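Local coordinates for protein oxidoreductase, iron/ascorbate family (Shewanella oneidensis, PDB 3ON7) that probably uses iron(II), 2-oxoglutarate and oxygen to oxidise and cleave L-arginine, and may also break down 2-oxoglutarate to ethylene, at residues I7-A12 with N114-E119; A104-Y109 with L152-Y157; F136-P141 with P256-S261; V193-K196 with W200-V203. All blocks are in the same frame, centred on the assembly; numbering follows the deposited sequence.

Contact 1. Residues I7-A12 with N114-E119; sequences IDYRAA and NTLASE
Tyr9 reaches across from the loop just after strand 6-8 to Glu119 on helix 103-126, and the two side chains approach from opposite directions. The phenol OH donates to Glu119 OE1 over 2.7 Å, entering on the syn lone pair, so Glu119 OE2 also lies only 3.1 Å from Tyr9 OH. OE1 sits at the ring edge in the plane of the phenol, while the carboxylate is turned about 80° to that ring. Both torsion sets favour reach: Tyr9 holds CG opposite its own N (chi1 175°), and Glu119 is extended beyond CG, so the hydroxyl and carboxylate meet although the backbones stay well apart. One turn earlier on the helix, Leu116 slides past the ring, its CD1 4.0 Å from Tyr9 CE1. Pro34 touches both Tyr9 and Leu116 and extends this apolar patch. Away from the helix the turn is looser, with Arg10 exposed to solvent. There Arg10 grips Asp8 side-on, with NH2 2.8 Å from Asp8 OD2 and NE 3.0 Å from Asp8 OD1. OD1 also accepts from Arg10 N, an Asx turn laid over the type I turn Asp8-Ala11. An alanine in place of Tyr9 is likely to leave the Glu119 carboxylate without its phenol donor and to uncover Leu116 and Pro34. The chemistry implies a narrow join between the N-terminal strand and the long helix: one phenol-to-carboxylate bond that probably steadies the negative charge of Glu119, beside a small apolar patch.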
# COMPACT_ATOMS: atom_id res chain seq x y z
N ILE B 7 37.47 12.52 -11.08
CA ILE B 7 38.11 13.48 -10.18
C ILE B 7 38.74 12.76 -9.01
O ILE B 7 38.06 12.03 -8.30
CB ILE B 7 37.12 14.52 -9.65
CG1 ILE B 7 36.56 15.34 -10.82
CG2 ILE B 7 37.81 15.43 -8.66
CD1 ILE B 7 35.25 16.05 -10.50
N ASP B 8 40.04 12.94 -8.80
CA ASP B 8 40.74 12.35 -7.66
C ASP B 8 40.36 13.06 -6.37
O ASP B 8 40.60 14.24 -6.21
CB ASP B 8 42.25 12.45 -7.88
CG ASP B 8 43.04 11.58 -6.95
OD1 ASP B 8 42.84 11.67 -5.73
OD2 ASP B 8 43.90 10.83 -7.44
N TYR B 9 39.77 12.30 -5.46
CA TYR B 9 39.27 12.81 -4.18
C TYR B 9 40.38 13.52 -3.43
O TYR B 9 40.13 14.48 -2.73
CB TYR B 9 38.77 11.63 -3.34
CG TYR B 9 38.34 11.96 -1.93
CD1 TYR B 9 37.05 12.44 -1.67
CD2 TYR B 9 39.20 11.77 -0.84
CE1 TYR B 9 36.64 12.71 -0.38
CE2 TYR B 9 38.79 12.07 0.46
CZ TYR B 9 37.50 12.53 0.67
OH TYR B 9 37.08 12.84 1.94
N ARG B 10 41.60 13.03 -3.60
CA ARG B 10 42.74 13.54 -2.83
C ARG B 10 43.18 14.93 -3.27
O ARG B 10 43.76 15.65 -2.46
CB ARG B 10 43.92 12.57 -2.90
CG ARG B 10 43.64 11.20 -2.30
CD ARG B 10 44.70 10.19 -2.68
NE ARG B 10 44.83 10.07 -4.13
CZ ARG B 10 45.70 9.28 -4.75
NH1 ARG B 10 46.53 8.51 -4.05
NH2 ARG B 10 45.73 9.25 -6.07
N ALA B 11 42.91 15.31 -4.52
CA ALA B 11 43.33 16.63 -5.01
C ALA B 11 42.70 17.78 -4.22
O ALA B 11 41.57 17.67 -3.72
CB ALA B 11 43.02 16.76 -6.47
N ALA B 12 43.43 18.89 -4.09
CA ALA B 12 42.98 20.05 -3.30
C ALA B 12 41.74 20.71 -3.88
O ALA B 12 40.84 21.16 -3.14
CB ALA B 12 44.09 21.07 -3.19
N ASN B 114 27.30 6.55 3.95
CA ASN B 114 26.52 7.68 4.44
C ASN B 114 27.44 8.82 4.88
O ASN B 114 27.14 9.97 4.61
CB ASN B 114 25.59 7.26 5.59
CG ASN B 114 24.22 6.85 5.10
OD1 ASN B 114 23.35 7.70 4.90
ND2 ASN B 114 24.01 5.55 4.89
N THR B 115 28.56 8.48 5.52
CA THR B 115 29.55 9.49 5.92
C THR B 115 30.13 10.20 4.69
O THR B 115 30.15 11.43 4.65
CB THR B 115 30.68 8.90 6.81
OG1 THR B 115 30.11 8.43 8.04
CG2 THR B 115 31.80 9.95 7.11
N LEU B 116 30.53 9.45 3.66
CA LEU B 116 31.03 10.11 2.44
C LEU B 116 29.92 10.95 1.80
O LEU B 116 30.17 12.09 1.41
CB LEU B 116 31.57 9.10 1.41
CG LEU B 116 32.19 9.60 0.09
CD1 LEU B 116 33.36 10.55 0.33
CD2 LEU B 116 32.65 8.43 -0.80
N ALA B 117 28.71 10.42 1.71
CA ALA B 117 27.62 11.14 1.03
C ALA B 117 27.29 12.45 1.76
O ALA B 117 26.93 13.45 1.16
CB ALA B 117 26.36 10.27 0.88
N SER B 118 27.46 12.41 3.08
CA SER B 118 27.24 13.56 3.93
C SER B 118 28.31 14.62 3.70
O SER B 118 28.00 15.81 3.61
CB SER B 118 27.21 13.10 5.38
OG SER B 118 26.52 14.03 6.18
N GLU B 119 29.57 14.20 3.57
CA GLU B 119 30.63 15.14 3.22
C GLU B 119 30.36 15.73 1.84
O GLU B 119 30.52 16.92 1.63
CB GLU B 119 32.01 14.49 3.23
CG GLU B 119 33.17 15.46 2.85
CD GLU B 119 34.52 14.76 2.67
OE1 GLU B 119 34.57 13.53 2.54
OE2 GLU B 119 35.55 15.45 2.65

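Contact 2. Residues A104-Y109 with L152-Y157; sequences ANILAY and LRILHY
Ile106 and Tyr109, on one side of the long helix 103-126, pack on the large mixed sheet through Leu152 and Ile154 of strand 151-157. The helix segment and the strand run at 126° to each other, with axes 11.1 Å apart at closest, and the segments meet through apolar side chains, without any hydrogen bond between them. Ile106 meets both strand residues tip to tip: its CD1 lies 3.8 Å from Leu152 CD2 and 3.9 Å from Ile154 CD1. With CG1 swung opposite the backbone N (chi1 -154°), this branch of Ile106 leans toward the strand and nestles against the two methyl groups. This is the larger sheet of the double-stranded beta-helix (jelly roll) common to 2-oxoglutarate-dependent oxygenases, which the helix covers on its outer side. Tyr109, one turn on, crosses Leu152 at about a right angle. Its ring presents an edge, CD2 standing 3.9 Å from Leu152 CD2, which lies in the ring plane. Ile43 and Trp47 of helix 37-51 continue the apolar layer beside Tyr109 and Ile154, while Leu250 and Leu248 of the neighbouring strand 245-252 adjoin Leu152 and Ile154.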
# COMPACT_ATOMS: atom_id res chain seq x y z
N ALA B 104 27.59 -7.28 9.73
CA ALA B 104 28.69 -6.41 10.17
C ALA B 104 29.26 -5.62 9.00
O ALA B 104 29.37 -4.40 9.07
CB ALA B 104 29.79 -7.21 10.84
N ASN B 105 29.61 -6.31 7.93
CA ASN B 105 30.23 -5.67 6.79
C ASN B 105 29.29 -4.74 6.06
O ASN B 105 29.68 -3.64 5.64
CB ASN B 105 30.82 -6.71 5.83
CG ASN B 105 32.11 -7.36 6.37
OD1 ASN B 105 32.72 -6.85 7.29
ND2 ASN B 105 32.49 -8.48 5.79
N ILE B 106 28.04 -5.15 5.90
CA ILE B 106 27.15 -4.36 5.08
C ILE B 106 26.72 -3.10 5.83
O ILE B 106 26.63 -2.06 5.23
CB ILE B 106 25.95 -5.17 4.53
CG1 ILE B 106 25.43 -4.53 3.24
CG2 ILE B 106 24.83 -5.31 5.56
CD1 ILE B 106 26.51 -4.23 2.23
N LEU B 107 26.51 -3.20 7.15
CA LEU B 107 26.21 -2.00 7.93
C LEU B 107 27.45 -1.10 8.14
O LEU B 107 27.31 0.10 8.24
CB LEU B 107 25.54 -2.36 9.27
CG LEU B 107 24.16 -3.02 9.15
CD1 LEU B 107 23.54 -3.26 10.52
CD2 LEU B 107 23.21 -2.19 8.27
N ALA B 108 28.65 -1.67 8.21
CA ALA B 108 29.87 -0.86 8.23
C ALA B 108 29.98 -0.10 6.91
O ALA B 108 30.30 1.08 6.91
CB ALA B 108 31.11 -1.72 8.48
N TYR B 109 29.66 -0.75 5.80
CA TYR B 109 29.69 -0.06 4.51
C TYR B 109 28.62 1.05 4.44
O TYR B 109 28.93 2.17 4.04
CB TYR B 109 29.53 -1.03 3.33
CG TYR B 109 29.43 -0.26 2.03
CD1 TYR B 109 30.57 0.20 1.39
CD2 TYR B 109 28.19 0.06 1.46
CE1 TYR B 109 30.50 0.92 0.23
CE2 TYR B 109 28.11 0.79 0.30
CZ TYR B 109 29.27 1.22 -0.31
OH TYR B 109 29.22 1.96 -1.46
N LEU B 152 19.99 0.69 0.69
CA LEU B 152 21.15 0.06 0.05
C LEU B 152 20.62 -1.19 -0.65
O LEU B 152 20.12 -2.10 -0.01
CB LEU B 152 22.23 -0.26 1.09
CG LEU B 152 23.48 -1.02 0.66
CD1 LEU B 152 24.11 -0.41 -0.57
CD2 LEU B 152 24.48 -1.07 1.82
N ARG B 153 20.65 -1.17 -1.97
CA ARG B 153 20.05 -2.14 -2.85
C ARG B 153 21.24 -2.94 -3.40
O ARG B 153 22.15 -2.36 -3.99
CB ARG B 153 19.31 -1.35 -3.94
CG ARG B 153 18.52 -2.11 -4.97
CD ARG B 153 17.54 -1.20 -5.78
NE ARG B 153 16.41 -2.01 -6.24
CZ ARG B 153 16.06 -2.27 -7.50
NH1 ARG B 153 16.69 -1.75 -8.55
NH2 ARG B 153 15.02 -3.05 -7.71
N ILE B 154 21.27 -4.24 -3.15
CA ILE B 154 22.34 -5.09 -3.66
C ILE B 154 21.79 -5.86 -4.85
O ILE B 154 20.92 -6.72 -4.67
CB ILE B 154 22.87 -6.02 -2.56
CG1 ILE B 154 23.26 -5.16 -1.35
CG2 ILE B 154 24.08 -6.91 -3.06
CD1 ILE B 154 23.92 -5.88 -0.23
N LEU B 155 22.27 -5.53 -6.06
CA LEU B 155 21.77 -6.11 -7.30
C LEU B 155 22.66 -7.24 -7.78
O LEU B 155 23.89 -7.13 -7.72
CB LEU B 155 21.69 -5.04 -8.39
CG LEU B 155 20.45 -4.15 -8.32
CD1 LEU B 155 19.36 -4.71 -9.20
CD2 LEU B 155 19.95 -4.01 -6.89
N HIS B 156 22.04 -8.33 -8.24
CA HIS B 156 22.77 -9.44 -8.84
C HIS B 156 22.15 -9.86 -10.17
O HIS B 156 21.01 -10.30 -10.20
CB HIS B 156 22.84 -10.65 -7.92
CG HIS B 156 23.49 -11.84 -8.56
ND1 HIS B 156 22.90 -13.09 -8.60
CD2 HIS B 156 24.68 -11.97 -9.19
CE1 HIS B 156 23.71 -13.94 -9.22
NE2 HIS B 156 24.79 -13.28 -9.59
N TYR B 157 22.91 -9.69 -11.25
CA TYR B 157 22.56 -10.22 -12.55
C TYR B 157 23.22 -11.56 -12.71
O TYR B 157 24.43 -11.62 -12.89
CB TYR B 157 23.06 -9.30 -13.65
CG TYR B 157 22.42 -7.95 -13.63
CD1 TYR B 157 22.93 -6.92 -12.84
CD2 TYR B 157 21.30 -7.70 -14.41
CE1 TYR B 157 22.34 -5.67 -12.84
CE2 TYR B 157 20.69 -6.45 -14.41
CZ TYR B 157 21.21 -5.45 -13.62
OH TYR B 157 20.61 -4.23 -13.64

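Contact 3. Residues F136-P141 with P256-S261; sequences FSIPLP and PSVVLS
Ser137 makes the one direct polar bond of this contact, to Val259, and follows Phe136, whose CB points away from the other segment and whose ring takes Leu140 CD2 over the centre of one face. The Ser137 hydroxyl donates to Val259 O over 2.7 Å, in the carbonyl plane on a lone pair, at a C=O...donor angle of 141°. OG sits between the backbone N and the carbonyl carbon (chi1 61°), which turns it to the facing loop and also lays it 3.9 Å from Val258 CG1. Two waters flank the bond. Water 1 accepts from Ser137 N over 2.7 Å and lies 2.8 Å from Val259 O, to which it can donate, a probable second bond to that oxygen. Water 2 donates to Ser137 OG over 3.1 Å and accepts only a weak bond from Val259 N; the hydroxyl thus serves as donor and acceptor at once. Neither segment is a regular strand here: the link between helices 130-133 and 140-144 is laid against the loop that leaves strand 245-252 of the jelly roll for the C-terminal helix 266-277. Ile138 comes next, its CB pointing along the interface, but the extended chain brings its tip nearer, CD1 to Val258 CG2 4.2 Å. Met143 of helix 140-144 touches Ser137, Ile138 and Val258. Further along, Leu140 and Pro141 turn to helix 103-126, where Leu140 N bonds to Glu125 OE1. On the facing loop, Val259 packs on Val83 of the second subunit.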
# COMPACT_ATOMS: atom_id res chain seq x y z
N PHE B 136 17.46 25.75 0.23
CA PHE B 136 17.50 24.54 1.03
C PHE B 136 16.91 24.83 2.40
O PHE B 136 17.38 25.72 3.10
CB PHE B 136 18.94 24.05 1.18
CG PHE B 136 19.67 23.86 -0.13
CD1 PHE B 136 18.99 23.48 -1.28
CD2 PHE B 136 21.04 24.04 -0.19
CE1 PHE B 136 19.69 23.29 -2.48
CE2 PHE B 136 21.73 23.86 -1.37
CZ PHE B 136 21.05 23.48 -2.52
N SER B 137 15.86 24.11 2.76
CA SER B 137 15.11 24.41 4.00
C SER B 137 15.91 24.08 5.25
O SER B 137 15.76 24.72 6.28
CB SER B 137 13.79 23.65 4.01
OG SER B 137 13.99 22.24 3.98
N ILE B 138 16.72 23.04 5.19
CA ILE B 138 17.65 22.74 6.26
C ILE B 138 18.94 22.37 5.56
O ILE B 138 18.93 22.15 4.36
CB ILE B 138 17.14 21.62 7.20
CG1 ILE B 138 16.90 20.31 6.45
CG2 ILE B 138 15.84 22.05 7.88
CD1 ILE B 138 16.52 19.13 7.37
N PRO B 139 20.06 22.33 6.29
CA PRO B 139 21.30 21.93 5.61
C PRO B 139 21.19 20.55 4.95
O PRO B 139 20.64 19.63 5.54
CB PRO B 139 22.33 21.92 6.75
CG PRO B 139 21.81 22.93 7.72
CD PRO B 139 20.31 22.82 7.66
N LEU B 140 21.73 20.43 3.74
CA LEU B 140 21.58 19.21 2.94
C LEU B 140 21.96 17.94 3.72
O LEU B 140 21.27 16.94 3.64
CB LEU B 140 22.41 19.28 1.63
CG LEU B 140 22.07 20.38 0.61
CD1 LEU B 140 22.90 20.22 -0.64
CD2 LEU B 140 20.59 20.36 0.25
N PRO B 141 23.05 17.99 4.50
CA PRO B 141 23.44 16.80 5.24
C PRO B 141 22.42 16.35 6.28
O PRO B 141 22.33 15.16 6.56
CB PRO B 141 24.72 17.23 5.93
CG PRO B 141 25.27 18.28 5.07
CD PRO B 141 24.08 19.04 4.58
N PRO B 256 10.89 12.19 5.09
CA PRO B 256 9.61 12.53 4.46
C PRO B 256 9.15 13.97 4.68
O PRO B 256 8.70 14.62 3.75
CB PRO B 256 8.64 11.56 5.15
CG PRO B 256 9.43 10.35 5.33
CD PRO B 256 10.87 10.82 5.59
N SER B 257 9.26 14.43 5.91
CA SER B 257 8.80 15.77 6.28
C SER B 257 9.72 16.91 5.85
O SER B 257 9.42 18.05 6.16
CB SER B 257 8.60 15.84 7.79
OG SER B 257 9.84 15.67 8.46
N VAL B 258 10.83 16.63 5.17
CA VAL B 258 11.70 17.71 4.72
C VAL B 258 10.99 18.51 3.65
O VAL B 258 10.47 17.93 2.70
CB VAL B 258 13.01 17.21 4.12
CG1 VAL B 258 13.74 18.35 3.38
CG2 VAL B 258 13.89 16.64 5.20
N VAL B 259 10.94 19.82 3.82
CA VAL B 259 10.38 20.70 2.80
C VAL B 259 11.41 20.84 1.71
O VAL B 259 12.57 21.14 2.00
CB VAL B 259 10.04 22.09 3.37
CG1 VAL B 259 9.58 23.03 2.26
CG2 VAL B 259 8.98 21.98 4.46
N LEU B 260 11.02 20.59 0.46
CA LEU B 260 11.94 20.67 -0.68
C LEU B 260 11.87 22.02 -1.37
O LEU B 260 12.85 22.50 -1.90
CB LEU B 260 11.62 19.59 -1.69
CG LEU B 260 11.87 18.15 -1.26
CD1 LEU B 260 11.19 17.18 -2.25
CD2 LEU B 260 13.37 17.85 -1.13
N SER B 261 10.67 22.61 -1.35
CA SER B 261 10.37 23.83 -2.08
C SER B 261 9.04 24.35 -1.56
O SER B 261 8.45 23.77 -0.63
CB SER B 261 10.25 23.55 -3.58
OG SER B 261 9.03 22.86 -3.88
O HOH W 1 14.66 22.59 0.82
O HOH W 2 12.70 20.89 6.49

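Contact 4. Residues V193-K196 with W200-V203; sequences VKAK and WLDV
Val193 and Leu201 form the antiparallel hydrogen-bonded pair of this hairpin, exchanging two backbone bonds: Val193 N gives to Leu201 O over 2.8 Å, and Leu201 N to Val193 O over 2.7 Å and nearly straight (173°). Both amides and both carbonyls of the pair are thereby satisfied. The next pair, Lys194 with Trp200, is non-hydrogen-bonded; the backbone of Lys194 bonds instead to Ser230, while the backbones of Asp202 and Val203 bond to Met2 and Leu191. Asp202 OD1 accepts from Gln192 NE2. On the Lys194-Trp200 face, bends at chi2 and chi3 (60° and 66°) fold the lysine CE over the six-membered ring of the indole, a CH-pi contact with CE 3.7 Å from the centroid. Trp200 also meets Arg232 in a cation-pi contact. A serine in place of Trp200 would probably cost Arg232 its cation-pi partner and leave the Lys194 chain free to straighten. Val193 and Leu201 point to the other face; Val193 CG2 rests 3.8 Å from Val203 CG2, while Ala195 CB lies 3.8 Å from Leu201 CD1. Strand 191-194 runs beside strand 231-234, and Val193 lies against the group His174, Asp176 and His231, whose donor atoms face a common point and would fit the HxD...H iron-binding triad of the family, with no metal modelled there. Strands 191-194 and 200-202 form a beta hairpin, and 200-202 is the outermost strand within this chain of the smaller sheet of the double-stranded beta-helix.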
# COMPACT_ATOMS: atom_id res chain seq x y z
N VAL B 193 25.25 8.25 -19.22
CA VAL B 193 24.50 9.41 -18.77
C VAL B 193 24.14 10.24 -19.98
O VAL B 193 24.95 10.46 -20.84
CB VAL B 193 25.37 10.28 -17.84
CG1 VAL B 193 24.69 11.62 -17.55
CG2 VAL B 193 25.69 9.52 -16.57
N LYS B 194 22.91 10.70 -20.02
CA LYS B 194 22.40 11.49 -21.12
C LYS B 194 22.92 12.94 -21.07
O LYS B 194 22.67 13.68 -20.13
CB LYS B 194 20.87 11.45 -21.09
CG LYS B 194 20.12 12.33 -22.10
CD LYS B 194 20.45 12.00 -23.54
CE LYS B 194 19.96 10.59 -23.94
NZ LYS B 194 18.48 10.39 -23.87
N ALA B 195 23.66 13.32 -22.10
CA ALA B 195 24.17 14.66 -22.27
C ALA B 195 23.09 15.58 -22.82
O ALA B 195 22.03 15.12 -23.28
CB ALA B 195 25.36 14.66 -23.21
N LYS B 196 23.39 16.87 -22.81
CA LYS B 196 22.45 17.92 -23.24
C LYS B 196 22.12 17.86 -24.74
O LYS B 196 21.01 18.24 -25.13
CB LYS B 196 23.01 19.30 -22.85
CG LYS B 196 22.94 19.59 -21.33
CD LYS B 196 23.94 20.69 -20.89
N TRP B 200 24.87 9.95 -25.51
CA TRP B 200 25.19 9.25 -24.26
C TRP B 200 26.67 9.38 -23.87
O TRP B 200 27.55 9.15 -24.69
CB TRP B 200 24.84 7.76 -24.39
CG TRP B 200 23.37 7.51 -24.44
CD1 TRP B 200 22.63 7.24 -25.54
CD2 TRP B 200 22.47 7.51 -23.34
NE1 TRP B 200 21.31 7.08 -25.19
CE2 TRP B 200 21.19 7.23 -23.84
CE3 TRP B 200 22.63 7.72 -21.96
CZ2 TRP B 200 20.07 7.18 -23.02
CZ3 TRP B 200 21.52 7.65 -21.15
CH2 TRP B 200 20.26 7.38 -21.67
N LEU B 201 26.92 9.75 -22.62
CA LEU B 201 28.26 9.82 -22.08
C LEU B 201 28.60 8.56 -21.30
O LEU B 201 27.80 8.13 -20.47
CB LEU B 201 28.41 11.03 -21.15
CG LEU B 201 28.17 12.42 -21.76
CD1 LEU B 201 27.97 13.47 -20.67
CD2 LEU B 201 29.33 12.80 -22.68
N ASP B 202 29.77 7.99 -21.55
CA ASP B 202 30.29 6.85 -20.80
C ASP B 202 30.88 7.31 -19.46
O ASP B 202 31.54 8.34 -19.37
CB ASP B 202 31.36 6.11 -21.61
CG ASP B 202 30.77 5.38 -22.83
OD1 ASP B 202 29.82 4.57 -22.68
OD2 ASP B 202 31.27 5.61 -23.95
N VAL B 203 30.62 6.53 -18.42
CA VAL B 203 31.11 6.81 -17.09
C VAL B 203 32.32 5.92 -16.85
O VAL B 203 32.22 4.71 -16.99
CB VAL B 203 30.05 6.51 -16.01
CG1 VAL B 203 30.56 6.96 -14.66
CG2 VAL B 203 28.73 7.20 -16.36

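In the fold
From the N terminus, 7-12 waits for 114-119, so contact 1 closes a loop of about a hundred residues and ties the first strand to helix 103-126. Contact 2 opens on the same helix within that loop and closes at 152-157, so the two cross; it ties the helix to strand 151-157 of the large sheet. Contact 3 opens at 136-141, crosses contact 2 and joins that link to the loop before helix 266-277. Contact 4, nested within the contact 3 loop, pairs strands 191-194 and 200-202. Contacts 1 and 3 touch where Ser118 OG meets Pro141 CB at 3.7 Å, while contacts 2 and 4 lie on opposite sides of the chain's centre.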